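Local structure of peptidoglycan D,D-transpeptidase PbpA (Mycobacterium tuberculosis, 3UN7) at residues T211-P223 with C253-G265. The protein probably cross-links peptidoglycan strands as a D,D-transpeptidase, acting through an acyl-enzyme intermediate and helping to regulate cell length. Sequence-based numbering, arbitrary orientation.
Sequences TEQLTAAPTIPLP and CNTAFVQLGIRTG
E212 opens the contact with helix 254-264 by setting OE2 4.0 Å from CD1 of L260; its OE1 lies near NE of R263, too far for a salt bridge. The strand 213-215 then crosses the helix at 113°, and the side chain of L214 points toward it, CB 4.0 Å from the CB of A256 while CD1 lies against CB of L260 and CD2 near NH2 of R263.

T215 brings the first polar clasp. Its backbone N donates to OE1 of Q259, 2.9 Å away and nearly straight at 173°; the glutamine reaches it because its CG stands anti to the backbone N and the chain runs out extended. CG2 of T215 packs against the same amide, whereas OG1 reaches ahead to accept from N of A217 at 3.0 Å, an ST turn that shapes the bend into the next strand. At that bend the carbonyl O of A217 receives OG1 of T255, in the carbonyl plane at 2.6 Å. This hydroxyl also accepts from a water that donates to T215 O.

The side chains of I220 and those of T255 and V258 run past one another in opposing senses, though strand 219-221 and the helix lie at only 29°; CG2 of I220 is 3.8 Å from CG1 of V258, and its CD1 reaches Q259. L222 adds CD2 to V258, and P223 closes the series with CD 3.9 Å from CD1 of I262.

The contact is a worked example of a mainly aliphatic interface whose register is fixed by two polar bonds, one from the strand and one at the turn. T255 directly follows N254, the asparagine of the SxN motif, which hydrogen-bonds K196 of the SxxK motif; the T255 bond probably helps hold segment 211-223 against the helix start, next to this active-site pair.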
loop_
_atom_site.group_PDB
_atom_site.type_symbol
_atom_site.label_atom_id
_atom_site.label_comp_id
_atom_site.label_asym_id
_atom_site.label_seq_id
_atom_site.Cartn_x
_atom_site.Cartn_y
_atom_site.Cartn_z
ATOM N N THR A 211 6.161 -29.025 6.696
ATOM C CA THR A 211 5.472 -30.279 6.936
ATOM C C THR A 211 5.318 -30.576 8.414
ATOM O O THR A 211 4.670 -31.552 8.766
ATOM C CB THR A 211 6.162 -31.496 6.254
ATOM O OG1 THR A 211 6.779 -32.318 7.254
ATOM C CG2 THR A 211 7.185 -31.056 5.219
ATOM N N GLU A 212 5.899 -29.739 9.277
ATOM C CA GLU A 212 5.805 -29.985 10.704
ATOM C C GLU A 212 4.400 -29.696 11.218
ATOM O O GLU A 212 3.669 -28.875 10.652
ATOM C CB GLU A 212 6.850 -29.190 11.492
ATOM C CG GLU A 212 6.565 -27.700 11.586
ATOM C CD GLU A 212 6.818 -27.161 12.973
ATOM O OE1 GLU A 212 6.680 -27.935 13.963
ATOM O OE2 GLU A 212 7.145 -25.965 13.075
ATOM N N GLN A 213 4.048 -30.362 12.311
ATOM C CA GLN A 213 2.665 -30.449 12.753
ATOM C C GLN A 213 2.320 -29.417 13.819
ATOM O O GLN A 213 3.044 -29.272 14.798
ATOM C CB GLN A 213 2.372 -31.876 13.244
ATOM C CG GLN A 213 2.539 -32.942 12.141
ATOM C CD GLN A 213 1.534 -32.774 11.016
ATOM O OE1 GLN A 213 1.907 -32.575 9.857
ATOM N NE2 GLN A 213 0.249 -32.820 11.360
ATOM N N LEU A 214 1.218 -28.695 13.603
ATOM C CA LEU A 214 0.728 -27.695 14.555
ATOM C C LEU A 214 -0.731 -27.960 14.905
ATOM O O LEU A 214 -1.452 -28.621 14.145
ATOM C CB LEU A 214 0.855 -26.283 13.973
ATOM C CG LEU A 214 2.224 -25.853 13.458
ATOM C CD1 LEU A 214 2.086 -24.620 12.534
ATOM C CD2 LEU A 214 3.140 -25.579 14.615
ATOM N N THR A 215 -1.172 -27.408 16.032
ATOM C CA THR A 215 -2.537 -27.625 16.511
ATOM C C THR A 215 -3.601 -27.269 15.472
ATOM O O THR A 215 -3.478 -26.280 14.743
ATOM C CB THR A 215 -2.832 -26.909 17.856
ATOM O OG1 THR A 215 -4.178 -27.194 18.247
ATOM C CG2 THR A 215 -2.649 -25.393 17.752
ATOM N N ALA A 216 -4.623 -28.115 15.402
ATOM C CA ALA A 216 -5.777 -27.884 14.555
ATOM C C ALA A 216 -6.954 -27.406 15.403
ATOM O O ALA A 216 -8.037 -27.170 14.874
ATOM C CB ALA A 216 -6.141 -29.159 13.800
ATOM N N ALA A 217 -6.719 -27.249 16.710
ATOM C CA ALA A 217 -7.749 -26.884 17.697
ATOM C C ALA A 217 -8.488 -25.598 17.341
ATOM O O ALA A 217 -7.863 -24.649 16.881
ATOM C CB ALA A 217 -7.134 -26.772 19.113
ATOM N N PRO A 218 -9.821 -25.568 17.557
ATOM C CA PRO A 218 -10.656 -24.401 17.265
ATOM C C PRO A 218 -10.410 -23.209 18.200
ATOM O O PRO A 218 -10.711 -22.079 17.830
ATOM C CB PRO A 218 -12.079 -24.937 17.441
ATOM C CG PRO A 218 -11.946 -26.065 18.395
ATOM C CD PRO A 218 -10.622 -26.691 18.090
ATOM N N THR A 219 -9.886 -23.462 19.398
ATOM C CA THR A 219 -9.474 -22.391 20.314
ATOM C C THR A 219 -8.140 -22.726 20.975
ATOM O O THR A 219 -7.775 -23.896 21.086
ATOM C CB THR A 219 -10.515 -22.086 21.427
ATOM O OG1 THR A 219 -10.601 -23.195 22.336
ATOM C CG2 THR A 219 -11.891 -21.760 20.844
ATOM N N ILE A 220 -7.436 -21.686 21.414
ATOM C CA ILE A 220 -6.139 -21.809 22.066
ATOM C C ILE A 220 -6.052 -20.756 23.181
ATOM O O ILE A 220 -6.278 -19.564 22.925
ATOM C CB ILE A 220 -4.971 -21.663 21.033
ATOM C CG1 ILE A 220 -3.622 -22.063 21.640
ATOM C CG2 ILE A 220 -4.900 -20.246 20.429
ATOM C CD1 ILE A 220 -2.496 -22.155 20.597
ATOM N N PRO A 221 -5.754 -21.188 24.429
ATOM C CA PRO A 221 -5.595 -20.198 25.491
ATOM C C PRO A 221 -4.351 -19.355 25.236
ATOM O O PRO A 221 -3.363 -19.860 24.697
ATOM C CB PRO A 221 -5.415 -21.053 26.757
ATOM C CG PRO A 221 -4.924 -22.371 26.274
ATOM C CD PRO A 221 -5.551 -22.566 24.920
ATOM N N LEU A 222 -4.407 -18.075 25.582
ATOM C CA LEU A 222 -3.215 -17.241 25.533
ATOM C C LEU A 222 -2.499 -17.340 26.874
ATOM O O LEU A 222 -3.146 -17.209 27.913
ATOM C CB LEU A 222 -3.578 -15.788 25.217
ATOM C CG LEU A 222 -4.016 -15.475 23.791
ATOM C CD1 LEU A 222 -4.473 -14.021 23.696
ATOM C CD2 LEU A 222 -2.879 -15.750 22.811
ATOM N N PRO A 223 -1.166 -17.561 26.858
ATOM C CA PRO A 223 -0.440 -17.820 28.114
ATOM C C PRO A 223 -0.430 -16.598 29.013
ATOM O O PRO A 223 -0.338 -15.478 28.527
ATOM C CB PRO A 223 0.993 -18.136 27.663
ATOM C CG PRO A 223 0.976 -18.152 26.162
ATOM C CD PRO A 223 -0.274 -17.518 25.684
ATOM N N CYS A 253 -5.245 -20.861 9.533
ATOM C CA CYS A 253 -5.833 -21.249 10.813
ATOM C C CYS A 253 -5.151 -20.486 11.936
ATOM O O CYS A 253 -3.956 -20.632 12.137
ATOM C CB CYS A 253 -5.696 -22.757 11.022
ATOM S SG CYS A 253 -6.545 -23.741 9.760
ATOM N N ASN A 254 -5.916 -19.680 12.666
ATOM C CA ASN A 254 -5.360 -18.808 13.712
ATOM C C ASN A 254 -4.572 -19.498 14.817
ATOM O O ASN A 254 -3.509 -19.029 15.218
ATOM C CB ASN A 254 -6.460 -17.963 14.360
ATOM C CG ASN A 254 -6.952 -16.848 13.460
ATOM O OD1 ASN A 254 -6.223 -16.355 12.588
ATOM N ND2 ASN A 254 -8.199 -16.441 13.668
ATOM N N THR A 255 -5.118 -20.586 15.344
ATOM C CA THR A 255 -4.535 -21.204 16.536
ATOM C C THR A 255 -3.157 -21.822 16.257
ATOM O O THR A 255 -2.256 -21.771 17.103
ATOM C CB THR A 255 -5.506 -22.214 17.182
ATOM O OG1 THR A 255 -5.806 -23.256 16.253
ATOM C CG2 THR A 255 -6.805 -21.508 17.591
ATOM N N ALA A 256 -3.003 -22.372 15.057
ATOM C CA ALA A 256 -1.722 -22.864 14.569
ATOM C C ALA A 256 -0.648 -21.776 14.506
ATOM O O ALA A 256 0.508 -22.039 14.818
ATOM C CB ALA A 256 -1.895 -23.522 13.200
ATOM N N PHE A 257 -1.017 -20.561 14.096
ATOM C CA PHE A 257 -0.048 -19.465 14.065
ATOM C C PHE A 257 0.208 -18.816 15.430
ATOM O O PHE A 257 1.301 -18.302 15.684
ATOM C CB PHE A 257 -0.394 -18.464 12.966
ATOM C CG PHE A 257 -0.078 -18.995 11.608
ATOM C CD1 PHE A 257 1.208 -18.874 11.098
ATOM C CD2 PHE A 257 -1.030 -19.707 10.884
ATOM C CE1 PHE A 257 1.532 -19.403 9.856
ATOM C CE2 PHE A 257 -0.711 -20.243 9.643
ATOM C CZ PHE A 257 0.581 -20.088 9.129
ATOM N N VAL A 258 -0.789 -18.859 16.310
ATOM C CA VAL A 258 -0.585 -18.437 17.697
ATOM C C VAL A 258 0.472 -19.366 18.304
ATOM O O VAL A 258 1.479 -18.911 18.861
ATOM C CB VAL A 258 -1.914 -18.478 18.505
ATOM C CG1 VAL A 258 -1.661 -18.302 20.008
ATOM C CG2 VAL A 258 -2.868 -17.397 17.994
ATOM N N GLN A 259 0.250 -20.665 18.153
ATOM C CA GLN A 259 1.186 -21.682 18.650
ATOM C C GLN A 259 2.568 -21.531 17.996
ATOM O O GLN A 259 3.587 -21.517 18.681
ATOM C CB GLN A 259 0.609 -23.085 18.423
ATOM C CG GLN A 259 1.423 -24.214 19.047
ATOM C CD GLN A 259 0.957 -25.566 18.589
ATOM O OE1 GLN A 259 0.743 -25.793 17.401
ATOM N NE2 GLN A 259 0.773 -26.473 19.534
ATOM N N LEU A 260 2.589 -21.360 16.676
ATOM C CA LEU A 260 3.844 -21.224 15.937
ATOM C C LEU A 260 4.640 -19.973 16.334
ATOM O O LEU A 260 5.849 -20.044 16.511
ATOM C CB LEU A 260 3.591 -21.241 14.422
ATOM C CG LEU A 260 4.838 -21.075 13.533
ATOM C CD1 LEU A 260 5.754 -22.301 13.652
ATOM C CD2 LEU A 260 4.474 -20.806 12.071
ATOM N N GLY A 261 3.957 -18.834 16.454
ATOM C CA GLY A 261 4.617 -17.582 16.812
ATOM C C GLY A 261 5.195 -17.610 18.214
ATOM O O GLY A 261 6.329 -17.181 18.446
ATOM N N ILE A 262 4.410 -18.098 19.162
ATOM C CA ILE A 262 4.908 -18.254 20.531
ATOM C C ILE A 262 6.135 -19.180 20.543
ATOM O O ILE A 262 7.126 -18.883 21.200
ATOM C CB ILE A 262 3.793 -18.706 21.509
ATOM C CG1 ILE A 262 2.781 -17.568 21.704
ATOM C CG2 ILE A 262 4.385 -19.168 22.860
ATOM C CD1 ILE A 262 1.430 -18.017 22.257
ATOM N N ARG A 263 6.087 -20.263 19.772
ATOM C CA ARG A 263 7.228 -21.182 19.669
ATOM C C ARG A 263 8.450 -20.478 19.074
ATOM O O ARG A 263 9.579 -20.669 19.528
ATOM C CB ARG A 263 6.860 -22.371 18.788
ATOM C CG ARG A 263 7.805 -23.550 18.911
ATOM C CD ARG A 263 7.854 -24.377 17.624
ATOM N NE ARG A 263 6.751 -25.321 17.374
ATOM C CZ ARG A 263 5.927 -25.870 18.272
ATOM N NH1 ARG A 263 6.017 -25.596 19.572
ATOM N NH2 ARG A 263 4.990 -26.721 17.854
ATOM N N THR A 264 8.217 -19.665 18.048
ATOM C CA THR A 264 9.300 -18.997 17.335
ATOM C C THR A 264 9.942 -17.903 18.195
ATOM O O THR A 264 11.170 -17.729 18.184
ATOM C CB THR A 264 8.797 -18.465 15.966
ATOM O OG1 THR A 264 8.253 -19.570 15.213
ATOM C CG2 THR A 264 9.929 -17.837 15.166
ATOM N N GLY A 265 9.109 -17.179 18.942
ATOM C CA GLY A 265 9.578 -16.221 19.947
ATOM C C GLY A 265 9.531 -14.768 19.511
ATOM O O GLY A 265 9.613 -14.457 18.316
HETATM O O HOH W 1 -5.478 -24.273 13.758
#